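Long-range contacts in xylan esterase 1 (PDB 3FCY), which probably removes acetyl groups from xylan and related acetylated substrates, as a carbohydrate esterase of family CE7 with an alpha/beta-hydrolase fold: residues 49-54 with 283-288; 228-233 with 291-296; 233-238 with 277-282; 237-242 with 302-307. All coordinates share one frame; numbering follows the deposited sequence.

Contact 1: residues 49-54 with 283-288; sequences DFDEYW and AKRIKG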
# COMPACT_ATOMS: atom_id res chain seq x y z
N ASP A 49 27.91 -31.81 -13.29
CA ASP A 49 27.37 -32.86 -14.13
C ASP A 49 26.14 -32.36 -14.90
O ASP A 49 25.28 -33.15 -15.29
CB ASP A 49 26.99 -34.07 -13.27
CG ASP A 49 25.87 -33.76 -12.28
OD1 ASP A 49 25.84 -32.62 -11.77
OD2 ASP A 49 25.04 -34.65 -12.01
N PHE A 50 26.08 -31.05 -15.10
CA PHE A 50 24.96 -30.42 -15.81
C PHE A 50 24.66 -31.13 -17.13
O PHE A 50 23.52 -31.51 -17.40
CB PHE A 50 25.27 -28.94 -16.09
CG PHE A 50 24.12 -28.19 -16.70
CD1 PHE A 50 23.10 -27.68 -15.89
CD2 PHE A 50 24.03 -28.00 -18.07
CE1 PHE A 50 22.01 -27.01 -16.45
CE2 PHE A 50 22.94 -27.33 -18.64
CZ PHE A 50 21.93 -26.84 -17.83
N ASP A 51 25.69 -31.30 -17.96
CA ASP A 51 25.53 -31.94 -19.25
C ASP A 51 25.05 -33.38 -19.13
O ASP A 51 24.13 -33.79 -19.84
CB ASP A 51 26.84 -31.88 -20.04
CG ASP A 51 27.14 -30.48 -20.55
OD1 ASP A 51 28.31 -30.21 -20.90
OD2 ASP A 51 26.21 -29.66 -20.62
N GLU A 52 25.65 -34.14 -18.23
CA GLU A 52 25.25 -35.53 -18.04
C GLU A 52 23.80 -35.59 -17.56
O GLU A 52 23.02 -36.42 -18.02
CB GLU A 52 26.15 -36.22 -17.01
CG GLU A 52 27.62 -36.26 -17.38
CD GLU A 52 28.41 -35.12 -16.77
OE1 GLU A 52 28.14 -33.94 -17.09
OE2 GLU A 52 29.32 -35.40 -15.96
N TYR A 53 23.46 -34.71 -16.63
CA TYR A 53 22.11 -34.63 -16.08
C TYR A 53 21.08 -34.50 -17.19
O TYR A 53 20.11 -35.25 -17.25
CB TYR A 53 22.01 -33.43 -15.14
CG TYR A 53 20.62 -33.15 -14.60
CD1 TYR A 53 20.15 -33.79 -13.46
CD2 TYR A 53 19.81 -32.19 -15.21
CE1 TYR A 53 18.89 -33.48 -12.92
CE2 TYR A 53 18.55 -31.87 -14.69
CZ TYR A 53 18.10 -32.52 -13.54
OH TYR A 53 16.88 -32.18 -13.01
N TRP A 54 21.30 -33.53 -18.07
CA TRP A 54 20.38 -33.29 -19.17
C TRP A 54 20.41 -34.33 -20.29
O TRP A 54 19.38 -34.60 -20.91
CB TRP A 54 20.59 -31.88 -19.73
CG TRP A 54 19.91 -30.87 -18.88
CD1 TRP A 54 20.50 -29.96 -18.04
CD2 TRP A 54 18.50 -30.72 -18.70
NE1 TRP A 54 19.54 -29.26 -17.35
CE2 TRP A 54 18.30 -29.71 -17.73
CE3 TRP A 54 17.38 -31.35 -19.26
CZ2 TRP A 54 17.03 -29.31 -17.31
CZ3 TRP A 54 16.11 -30.96 -18.83
CH2 TRP A 54 15.94 -29.95 -17.87
N ALA A 283 21.19 -22.08 -21.98
CA ALA A 283 21.34 -21.12 -23.07
C ALA A 283 22.43 -21.40 -24.09
O ALA A 283 22.25 -21.13 -25.28
CB ALA A 283 21.53 -19.73 -22.48
N LYS A 284 23.56 -21.95 -23.65
CA LYS A 284 24.67 -22.22 -24.57
C LYS A 284 24.35 -23.26 -25.64
O LYS A 284 25.06 -23.36 -26.64
CB LYS A 284 25.91 -22.66 -23.78
CG LYS A 284 25.81 -24.04 -23.18
CD LYS A 284 27.06 -24.39 -22.39
CE LYS A 284 26.97 -25.78 -21.79
NZ LYS A 284 25.78 -25.92 -20.89
N ARG A 285 23.29 -24.04 -25.44
CA ARG A 285 22.92 -25.09 -26.39
C ARG A 285 22.05 -24.62 -27.55
O ARG A 285 21.95 -25.31 -28.57
CB ARG A 285 22.18 -26.21 -25.68
CG ARG A 285 22.97 -26.88 -24.58
CD ARG A 285 22.22 -28.09 -24.07
NE ARG A 285 23.05 -28.88 -23.17
CZ ARG A 285 22.89 -30.18 -22.97
NH1 ARG A 285 21.92 -30.84 -23.60
NH2 ARG A 285 23.70 -30.82 -22.15
N ILE A 286 21.40 -23.48 -27.38
CA ILE A 286 20.52 -22.94 -28.41
C ILE A 286 21.25 -22.72 -29.74
O ILE A 286 22.37 -22.21 -29.77
CB ILE A 286 19.89 -21.62 -27.93
CG1 ILE A 286 19.10 -21.88 -26.64
CG2 ILE A 286 19.00 -21.03 -29.02
CD1 ILE A 286 18.46 -20.66 -26.03
N LYS A 287 20.61 -23.13 -30.83
CA LYS A 287 21.19 -22.98 -32.16
C LYS A 287 20.38 -21.99 -33.00
O LYS A 287 20.92 -21.33 -33.88
CB LYS A 287 21.21 -24.34 -32.88
CG LYS A 287 21.76 -25.49 -32.05
CD LYS A 287 23.22 -25.30 -31.69
CE LYS A 287 24.12 -25.46 -32.91
NZ LYS A 287 25.57 -25.34 -32.56
N GLY A 288 19.08 -21.91 -32.72
CA GLY A 288 18.24 -21.00 -33.47
C GLY A 288 18.54 -19.54 -33.19
O GLY A 288 19.30 -19.24 -32.27

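Contact 2: residues 228-233 with 291-296; sequences VSEYPF and LMCVGL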
# COMPACT_ATOMS: atom_id res chain seq x y z
N VAL A 228 11.79 -16.43 -29.39
CA VAL A 228 11.42 -15.13 -28.87
C VAL A 228 11.21 -15.32 -27.37
O VAL A 228 10.31 -16.05 -26.94
CB VAL A 228 10.12 -14.57 -29.51
CG1 VAL A 228 9.72 -13.27 -28.82
CG2 VAL A 228 10.36 -14.30 -31.01
N SER A 229 12.07 -14.68 -26.58
CA SER A 229 12.01 -14.78 -25.13
C SER A 229 11.83 -13.40 -24.51
O SER A 229 12.75 -12.58 -24.50
CB SER A 229 13.29 -15.43 -24.61
OG SER A 229 13.23 -15.64 -23.22
N GLU A 230 10.63 -13.15 -24.00
CA GLU A 230 10.29 -11.87 -23.39
C GLU A 230 10.46 -11.90 -21.88
O GLU A 230 9.84 -12.71 -21.19
CB GLU A 230 8.85 -11.51 -23.76
CG GLU A 230 8.65 -11.36 -25.25
CD GLU A 230 7.22 -11.09 -25.66
OE1 GLU A 230 6.61 -10.15 -25.11
OE2 GLU A 230 6.71 -11.82 -26.53
N TYR A 231 11.31 -11.00 -21.38
CA TYR A 231 11.60 -10.91 -19.94
C TYR A 231 11.50 -12.28 -19.28
O TYR A 231 10.64 -12.52 -18.43
CB TYR A 231 10.67 -9.89 -19.26
CG TYR A 231 9.21 -9.90 -19.68
CD1 TYR A 231 8.23 -10.47 -18.88
CD2 TYR A 231 8.81 -9.27 -20.86
CE1 TYR A 231 6.87 -10.41 -19.23
CE2 TYR A 231 7.47 -9.20 -21.23
CZ TYR A 231 6.50 -9.77 -20.41
OH TYR A 231 5.17 -9.69 -20.76
N PRO A 232 12.40 -13.20 -19.67
CA PRO A 232 12.45 -14.57 -19.14
C PRO A 232 12.55 -14.74 -17.63
O PRO A 232 13.27 -14.01 -16.95
CB PRO A 232 13.63 -15.19 -19.88
CG PRO A 232 14.54 -14.01 -20.13
CD PRO A 232 13.55 -12.94 -20.55
N PHE A 233 11.81 -15.72 -17.15
CA PHE A 233 11.74 -16.11 -15.74
C PHE A 233 12.56 -17.41 -15.69
O PHE A 233 12.85 -17.98 -16.74
CB PHE A 233 10.26 -16.38 -15.40
CG PHE A 233 10.01 -16.82 -13.99
CD1 PHE A 233 10.39 -16.04 -12.90
CD2 PHE A 233 9.29 -17.99 -13.74
CE1 PHE A 233 10.05 -16.41 -11.60
CE2 PHE A 233 8.94 -18.37 -12.45
CZ PHE A 233 9.33 -17.58 -11.37
N LEU A 291 15.60 -13.54 -30.21
CA LEU A 291 15.20 -12.15 -30.07
C LEU A 291 14.59 -12.06 -28.68
O LEU A 291 13.62 -12.76 -28.36
CB LEU A 291 14.14 -11.74 -31.10
CG LEU A 291 13.56 -10.34 -30.89
CD1 LEU A 291 14.67 -9.29 -31.05
CD2 LEU A 291 12.44 -10.07 -31.89
N MET A 292 15.15 -11.20 -27.84
CA MET A 292 14.65 -11.04 -26.48
C MET A 292 14.32 -9.58 -26.18
O MET A 292 14.69 -8.69 -26.94
CB MET A 292 15.70 -11.54 -25.47
CG MET A 292 15.98 -13.03 -25.53
SD MET A 292 17.30 -13.55 -24.38
CE MET A 292 16.65 -12.94 -22.85
N CYS A 293 13.60 -9.35 -25.09
CA CYS A 293 13.27 -8.00 -24.68
C CYS A 293 13.39 -7.95 -23.17
O CYS A 293 13.18 -8.95 -22.48
CB CYS A 293 11.87 -7.58 -25.14
SG CYS A 293 10.48 -8.47 -24.42
N VAL A 294 13.75 -6.78 -22.64
CA VAL A 294 13.91 -6.62 -21.21
C VAL A 294 13.47 -5.24 -20.75
O VAL A 294 13.79 -4.22 -21.37
CB VAL A 294 15.40 -6.85 -20.81
CG1 VAL A 294 16.30 -5.90 -21.59
CG2 VAL A 294 15.59 -6.66 -19.31
N GLY A 295 12.70 -5.20 -19.66
CA GLY A 295 12.24 -3.94 -19.12
C GLY A 295 13.16 -3.58 -17.97
O GLY A 295 13.34 -4.37 -17.05
N LEU A 296 13.75 -2.39 -18.02
CA LEU A 296 14.69 -1.98 -16.97
C LEU A 296 14.04 -1.65 -15.63
O LEU A 296 14.73 -1.42 -14.64
CB LEU A 296 15.55 -0.81 -17.46
CG LEU A 296 16.44 -1.09 -18.68
CD1 LEU A 296 17.41 0.07 -18.86
CD2 LEU A 296 17.20 -2.40 -18.50

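Contact 3: residues 233-238 with 277-282; sequences FLSDYK and IDVKNL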
# COMPACT_ATOMS: atom_id res chain seq x y z
N PHE A 233 11.81 -15.72 -17.15
CA PHE A 233 11.74 -16.11 -15.74
C PHE A 233 12.56 -17.41 -15.69
O PHE A 233 12.85 -17.98 -16.74
CB PHE A 233 10.26 -16.38 -15.40
CG PHE A 233 10.01 -16.82 -13.99
CD1 PHE A 233 10.39 -16.04 -12.90
CD2 PHE A 233 9.29 -17.99 -13.74
CE1 PHE A 233 10.05 -16.41 -11.60
CE2 PHE A 233 8.94 -18.37 -12.45
CZ PHE A 233 9.33 -17.58 -11.37
N LEU A 234 12.94 -17.85 -14.50
CA LEU A 234 13.71 -19.09 -14.33
C LEU A 234 15.18 -18.96 -14.72
O LEU A 234 15.78 -19.90 -15.24
CB LEU A 234 13.08 -20.23 -15.14
CG LEU A 234 11.60 -20.56 -14.88
CD1 LEU A 234 11.17 -21.65 -15.85
CD2 LEU A 234 11.39 -20.99 -13.43
N SER A 235 15.77 -17.81 -14.44
CA SER A 235 17.16 -17.58 -14.79
C SER A 235 17.99 -16.93 -13.69
O SER A 235 17.55 -15.96 -13.07
CB SER A 235 17.23 -16.72 -16.05
OG SER A 235 18.56 -16.31 -16.33
N ASP A 236 19.17 -17.48 -13.44
CA ASP A 236 20.09 -16.88 -12.48
C ASP A 236 19.46 -16.69 -11.09
O ASP A 236 19.49 -15.60 -10.53
CB ASP A 236 20.54 -15.54 -13.06
CG ASP A 236 21.88 -15.08 -12.54
OD1 ASP A 236 22.61 -15.86 -11.90
OD2 ASP A 236 22.21 -13.90 -12.80
N TYR A 237 18.91 -17.77 -10.54
CA TYR A 237 18.25 -17.73 -9.23
C TYR A 237 19.01 -16.98 -8.14
O TYR A 237 18.46 -16.08 -7.51
CB TYR A 237 17.94 -19.16 -8.78
CG TYR A 237 17.04 -19.91 -9.74
CD1 TYR A 237 15.71 -19.52 -9.93
CD2 TYR A 237 17.52 -20.99 -10.47
CE1 TYR A 237 14.89 -20.19 -10.84
CE2 TYR A 237 16.71 -21.66 -11.38
CZ TYR A 237 15.40 -21.26 -11.56
OH TYR A 237 14.62 -21.94 -12.46
N LYS A 238 20.27 -17.36 -7.91
CA LYS A 238 21.09 -16.72 -6.88
C LYS A 238 21.13 -15.19 -7.00
O LYS A 238 21.11 -14.48 -5.99
CB LYS A 238 22.52 -17.28 -6.94
CG LYS A 238 23.51 -16.70 -5.92
CD LYS A 238 23.27 -17.21 -4.51
CE LYS A 238 24.50 -17.02 -3.61
NZ LYS A 238 24.92 -15.59 -3.45
N ILE A 277 17.99 -26.25 -13.42
CA ILE A 277 16.86 -25.68 -14.12
C ILE A 277 16.99 -24.17 -14.32
O ILE A 277 16.00 -23.45 -14.40
CB ILE A 277 15.52 -25.99 -13.40
CG1 ILE A 277 15.56 -25.46 -11.96
CG2 ILE A 277 15.29 -27.50 -13.39
CD1 ILE A 277 14.25 -25.65 -11.21
N ASP A 278 18.24 -23.71 -14.38
CA ASP A 278 18.55 -22.31 -14.59
C ASP A 278 18.76 -22.17 -16.10
O ASP A 278 19.78 -22.63 -16.63
CB ASP A 278 19.85 -21.95 -13.85
CG ASP A 278 20.22 -20.49 -13.98
OD1 ASP A 278 19.71 -19.82 -14.90
OD2 ASP A 278 21.04 -20.00 -13.17
N VAL A 279 17.81 -21.55 -16.80
CA VAL A 279 17.92 -21.41 -18.25
C VAL A 279 19.20 -20.75 -18.74
O VAL A 279 19.62 -20.97 -19.88
CB VAL A 279 16.71 -20.66 -18.86
CG1 VAL A 279 15.44 -21.46 -18.64
CG2 VAL A 279 16.59 -19.26 -18.26
N LYS A 280 19.84 -19.94 -17.89
CA LYS A 280 21.07 -19.29 -18.32
C LYS A 280 22.14 -20.36 -18.53
O LYS A 280 23.12 -20.13 -19.24
CB LYS A 280 21.55 -18.27 -17.27
CG LYS A 280 22.56 -18.82 -16.28
CD LYS A 280 23.02 -17.76 -15.30
CE LYS A 280 24.16 -18.27 -14.44
NZ LYS A 280 23.82 -19.58 -13.80
N ASN A 281 21.96 -21.53 -17.92
CA ASN A 281 22.92 -22.62 -18.07
C ASN A 281 22.65 -23.44 -19.33
O ASN A 281 23.57 -24.01 -19.92
CB ASN A 281 22.91 -23.55 -16.84
CG ASN A 281 23.47 -22.89 -15.59
OD1 ASN A 281 24.32 -22.00 -15.66
ND2 ASN A 281 23.02 -23.34 -14.43
N LEU A 282 21.39 -23.51 -19.73
CA LEU A 282 21.00 -24.25 -20.92
C LEU A 282 21.22 -23.40 -22.17
O LEU A 282 21.41 -23.92 -23.27
CB LEU A 282 19.52 -24.64 -20.85
CG LEU A 282 19.10 -25.79 -19.92
CD1 LEU A 282 17.58 -25.88 -19.85
CD2 LEU A 282 19.70 -27.09 -20.45

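Contact 4: residues 237-242 with 302-307; sequences YKRVWD and PPSTVF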
# COMPACT_ATOMS: atom_id res chain seq x y z
N TYR A 237 18.91 -17.77 -10.54
CA TYR A 237 18.25 -17.73 -9.23
C TYR A 237 19.01 -16.98 -8.14
O TYR A 237 18.46 -16.08 -7.51
CB TYR A 237 17.94 -19.16 -8.78
CG TYR A 237 17.04 -19.91 -9.74
CD1 TYR A 237 15.71 -19.52 -9.93
CD2 TYR A 237 17.52 -20.99 -10.47
CE1 TYR A 237 14.89 -20.19 -10.84
CE2 TYR A 237 16.71 -21.66 -11.38
CZ TYR A 237 15.40 -21.26 -11.56
OH TYR A 237 14.62 -21.94 -12.46
N LYS A 238 20.27 -17.36 -7.91
CA LYS A 238 21.09 -16.72 -6.88
C LYS A 238 21.13 -15.19 -7.00
O LYS A 238 21.11 -14.48 -5.99
CB LYS A 238 22.52 -17.28 -6.94
CG LYS A 238 23.51 -16.70 -5.92
CD LYS A 238 23.27 -17.21 -4.51
CE LYS A 238 24.50 -17.02 -3.61
NZ LYS A 238 24.92 -15.59 -3.45
N ARG A 239 21.19 -14.69 -8.23
CA ARG A 239 21.23 -13.25 -8.46
C ARG A 239 19.96 -12.59 -7.91
O ARG A 239 20.03 -11.56 -7.25
CB ARG A 239 21.35 -12.96 -9.96
CG ARG A 239 21.28 -11.48 -10.31
CD ARG A 239 22.40 -10.68 -9.67
NE ARG A 239 22.37 -9.28 -10.10
CZ ARG A 239 23.12 -8.31 -9.60
NH1 ARG A 239 23.99 -8.58 -8.63
NH2 ARG A 239 23.01 -7.07 -10.05
N VAL A 240 18.81 -13.19 -8.20
CA VAL A 240 17.54 -12.66 -7.72
C VAL A 240 17.58 -12.54 -6.19
O VAL A 240 17.17 -11.52 -5.63
CB VAL A 240 16.37 -13.60 -8.10
CG1 VAL A 240 15.05 -13.05 -7.55
CG2 VAL A 240 16.29 -13.76 -9.61
N TRP A 241 18.07 -13.58 -5.53
CA TRP A 241 18.16 -13.59 -4.08
C TRP A 241 19.12 -12.52 -3.58
O TRP A 241 18.84 -11.85 -2.58
CB TRP A 241 18.59 -14.98 -3.59
CG TRP A 241 18.75 -15.06 -2.11
CD1 TRP A 241 17.76 -15.20 -1.17
CD2 TRP A 241 19.98 -14.92 -1.38
NE1 TRP A 241 18.30 -15.14 0.10
CE2 TRP A 241 19.66 -14.97 -0.00
CE3 TRP A 241 21.31 -14.75 -1.76
CZ2 TRP A 241 20.63 -14.86 1.00
CZ3 TRP A 241 22.28 -14.63 -0.76
CH2 TRP A 241 21.93 -14.69 0.60
N ASP A 242 20.26 -12.36 -4.27
CA ASP A 242 21.25 -11.36 -3.88
C ASP A 242 20.69 -9.93 -3.90
O ASP A 242 21.07 -9.10 -3.07
CB ASP A 242 22.47 -11.40 -4.81
CG ASP A 242 23.30 -12.67 -4.66
OD1 ASP A 242 23.22 -13.33 -3.60
OD2 ASP A 242 24.04 -13.00 -5.61
N PRO A 302 14.49 -9.46 -12.61
CA PRO A 302 15.59 -8.49 -12.62
C PRO A 302 16.32 -8.46 -13.96
O PRO A 302 16.69 -9.50 -14.50
CB PRO A 302 16.48 -8.98 -11.49
CG PRO A 302 15.49 -9.53 -10.51
CD PRO A 302 14.55 -10.31 -11.41
N PRO A 303 16.55 -7.25 -14.50
CA PRO A 303 17.24 -7.09 -15.78
C PRO A 303 18.53 -7.90 -15.86
O PRO A 303 18.84 -8.50 -16.89
CB PRO A 303 17.50 -5.59 -15.84
CG PRO A 303 16.32 -5.02 -15.11
CD PRO A 303 16.20 -5.95 -13.92
N SER A 304 19.27 -7.93 -14.75
CA SER A 304 20.53 -8.67 -14.71
C SER A 304 20.35 -10.17 -14.96
O SER A 304 21.19 -10.81 -15.60
CB SER A 304 21.25 -8.44 -13.37
OG SER A 304 20.44 -8.81 -12.27
N THR A 305 19.26 -10.75 -14.47
CA THR A 305 19.02 -12.18 -14.68
C THR A 305 18.65 -12.43 -16.14
O THR A 305 18.92 -13.50 -16.68
CB THR A 305 17.89 -12.72 -13.77
OG1 THR A 305 16.65 -12.08 -14.11
CG2 THR A 305 18.22 -12.45 -12.31
N VAL A 306 18.03 -11.44 -16.77
CA VAL A 306 17.64 -11.57 -18.17
C VAL A 306 18.89 -11.48 -19.05
O VAL A 306 19.06 -12.26 -19.98
CB VAL A 306 16.63 -10.47 -18.57
CG1 VAL A 306 16.35 -10.51 -20.08
CG2 VAL A 306 15.33 -10.67 -17.80
N PHE A 307 19.78 -10.53 -18.74
CA PHE A 307 21.00 -10.39 -19.53
C PHE A 307 21.93 -11.58 -19.33
O PHE A 307 22.70 -11.92 -20.22
CB PHE A 307 21.73 -9.09 -19.20
CG PHE A 307 21.34 -7.94 -20.09
CD1 PHE A 307 20.33 -7.07 -19.71
CD2 PHE A 307 21.94 -7.77 -21.33
CE1 PHE A 307 19.93 -6.03 -20.55
CE2 PHE A 307 21.54 -6.74 -22.18
CZ PHE A 307 20.53 -5.87 -21.79

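Contact 1: residues 49-54 with 283-288
Asp51, in the first turn of helix 50-62, faces Arg285 in the short 3-10 turn 283-285, and theirs is the closest pair of CA atoms across the contact, 10.2 Å apart. The gap is bridged by a salt-bridge network in which two long basic side chains converge on one carboxylate, within the alpha/beta-hydrolase fold, where helix 50-62 meets the loop before strand 289-295, away from the annotated sites. Arg285, extended from CG to NE, sends NH2 to Asp51 OD2 at 3.2 Å. The bond is nearly straight, 168° at the hydrogen. The oxygen lies in the guanidinium plane, whereas the guanidinium nitrogen stands well above the plane of the carboxylate; the two flat groups are turned 50° against each other. Lys284 runs obliquely across Asp51 and adds a long salt bridge to the same oxygen, 3.8 Å from Lys284 NZ to Asp51 OD2; its ammonium is also hydrogen-bonded to Asn281 O. Beside the charges, Trp54 CB lies against Arg285 NH2 while its indole leads away, NE1 held by Tyr276 O, and Phe50 and Trp54 both pack on Leu282. Phe50 has its CG anti to the backbone N (chi1 -174°), which carries the ring alongside the lysine. There, Lys284 NZ comes to 3.9 Å from Phe50 CE2.

Contact 2: residues 228-233 with 291-296
Cys293 and Glu230, paired across two parallel strands, point to one face of the sheet, and the next pair, Met292 and Ser229, to the other; the strands lie 8° from exact alignment. This is neighbouring-strand pairing in the central sheet of the alpha/beta-hydrolase fold. Ser229 N donates to Leu291 O and Tyr231 N to Cys293 O, with a weak bond from Cys293 N to Ser229 O between them. On the cysteine's face, SG sits between its own backbone N and carbonyl carbon (chi1 66°), a rotation that lays it against Glu230 CB at 3.5 Å. The sulfur also makes a sulfur-aromatic contact at the edge of the Tyr231 ring, 4.0 Å from SG to CD2. On the opposite face Met292 CG packs beside Ser229 CB, and the thioether then bends at its last torsion (chi3 56°) to bring CE against Pro232 CG at 3.6 Å, the two side chains crossing at about a right angle. An alanine in place of Met292 would lack this terminal methyl and is likely to leave a gap under the proline ring. Tyr231 also packs edge-to-face with His327, predicted to belong to the charge relay. Helix 333-342 covers Val228, Glu230 and Cys293; helix 303-310 lies over Met292 and Pro232, while strands 202-207 and 317-322 flank the pair.

Contact 3: residues 233-238 with 277-282
Asp278 OD1 takes two backbone N-H groups at once: Asp236 N from across the contact, at 2.8 Å and 173°, and Lys280 N from its own turn. Asp278 is the N-cap residue of the weakly bonded helix 279-282, and the second bond is its capping bond, so one carboxylate both caps that turn and holds the loop leading into helix 237-242, within the alpha/beta-hydrolase fold. Its CG lies anti to the backbone N (chi1 -178°), which carries the carboxylate over to Asp236 N, and the two donors approach from opposite faces of its plane. OD2 forms a salt bridge with Lys280 NZ at 2.9 Å; that ammonium also reaches Asn281 OD1 and Asn44 O. With both oxygens engaged, the carboxylate has little freedom to turn. A leucine in place of Asp278 would probably leave the Asp236 and Lys280 amides without their shared acceptor and the lysine ammonium without its carboxylate mate. Val279 N donates to Leu234 O at 3.0 Å, nearly along the C=O axis, and Tyr237 OH donates to Ile277 O at 2.8 Å from above the carbonyl plane. The carboxylate of Asp236 is turned to Tyr40, Thr43 and Asn44, while Asp236 OD1 lies 3.8 Å from Lys280 CE, the two side chains crossing at a slant.

Farther out, packing takes over. Leu234 and Ile277 share Phe177 of helix 176-192 as a neighbour. Tyr237 crosses Ile277 at about a right angle. Ser235, its OG bonded to Thr305 O, presses CB on Val279 CG2 at 3.4 Å, tighter than usual for two carbons.

Contact 4: residues 237-242 with 302-307
The guanidinium of Arg239 receives Ser304 OG at its edge, almost exactly in its plane, while the ring of Tyr40 makes a cation-pi contact with the same group. The in-plane bond runs from Arg239 NE to Ser304 OG, 2.9 Å long and 173° at the hydrogen. Arg239 gets there by bending at chi2 (61°), which swings NE across to the serine. Asp31 completes the arrangement from outside the two segments: one of its oxygens forms a salt bridge with Arg239 NH2, the other a hydrogen bond with Ser304 OG. The serine hydroxyl thus lies between arginine and aspartate.

Next to these polar groups the contact is small and apolar. Thr305 CG2 fits against Val240 CG2 at 3.6 Å and against the arginine methylenes, with Arg239 CG at 3.8 Å. Thr305 OG1 turns back to donate to Pro302 O at 2.6 Å, leaving the methyl to face the other helix. Val240 CG2 also meets the Pro302 ring, whose nearest atoms lie about 5 Å from the side chain of Asp298, predicted to belong to the charge relay.

In this helix pair of the alpha/beta-hydrolase fold, segments 237-242 and 303-307 pack antiparallel, their axes 9.3 Å apart at closest and 164° between directions. Helix 303-310 rests with Val306 and Phe307 on strand 289-295, helix 267-274 lies beside Tyr237 and Lys238, and Trp241 reaches Asp324 of a second subunit.

Overall arrangement
From the N terminus, helix 50-62 comes first, and contact 1 closes the longest loop by joining it to the turn before strand 289-295. Contact 2 begins at strand 226-230 and pairs it with strand 289-295, so its loop crosses that of contact 1. Contact 3 lies within both loops, returning the chain after strand 226-230 to helix 279-282. Contact 4 starts from the end of the same stretch, on helix 237-242, and crosses contacts 1 and 2 by ending on helix 303-310. Phe50 and Trp54 link contact 1 to Leu282 of contact 3, Ser235 links contact 3 to contact 4, and Val306 sets contact 4 against contact 2, tying the central sheet to its surrounding helices.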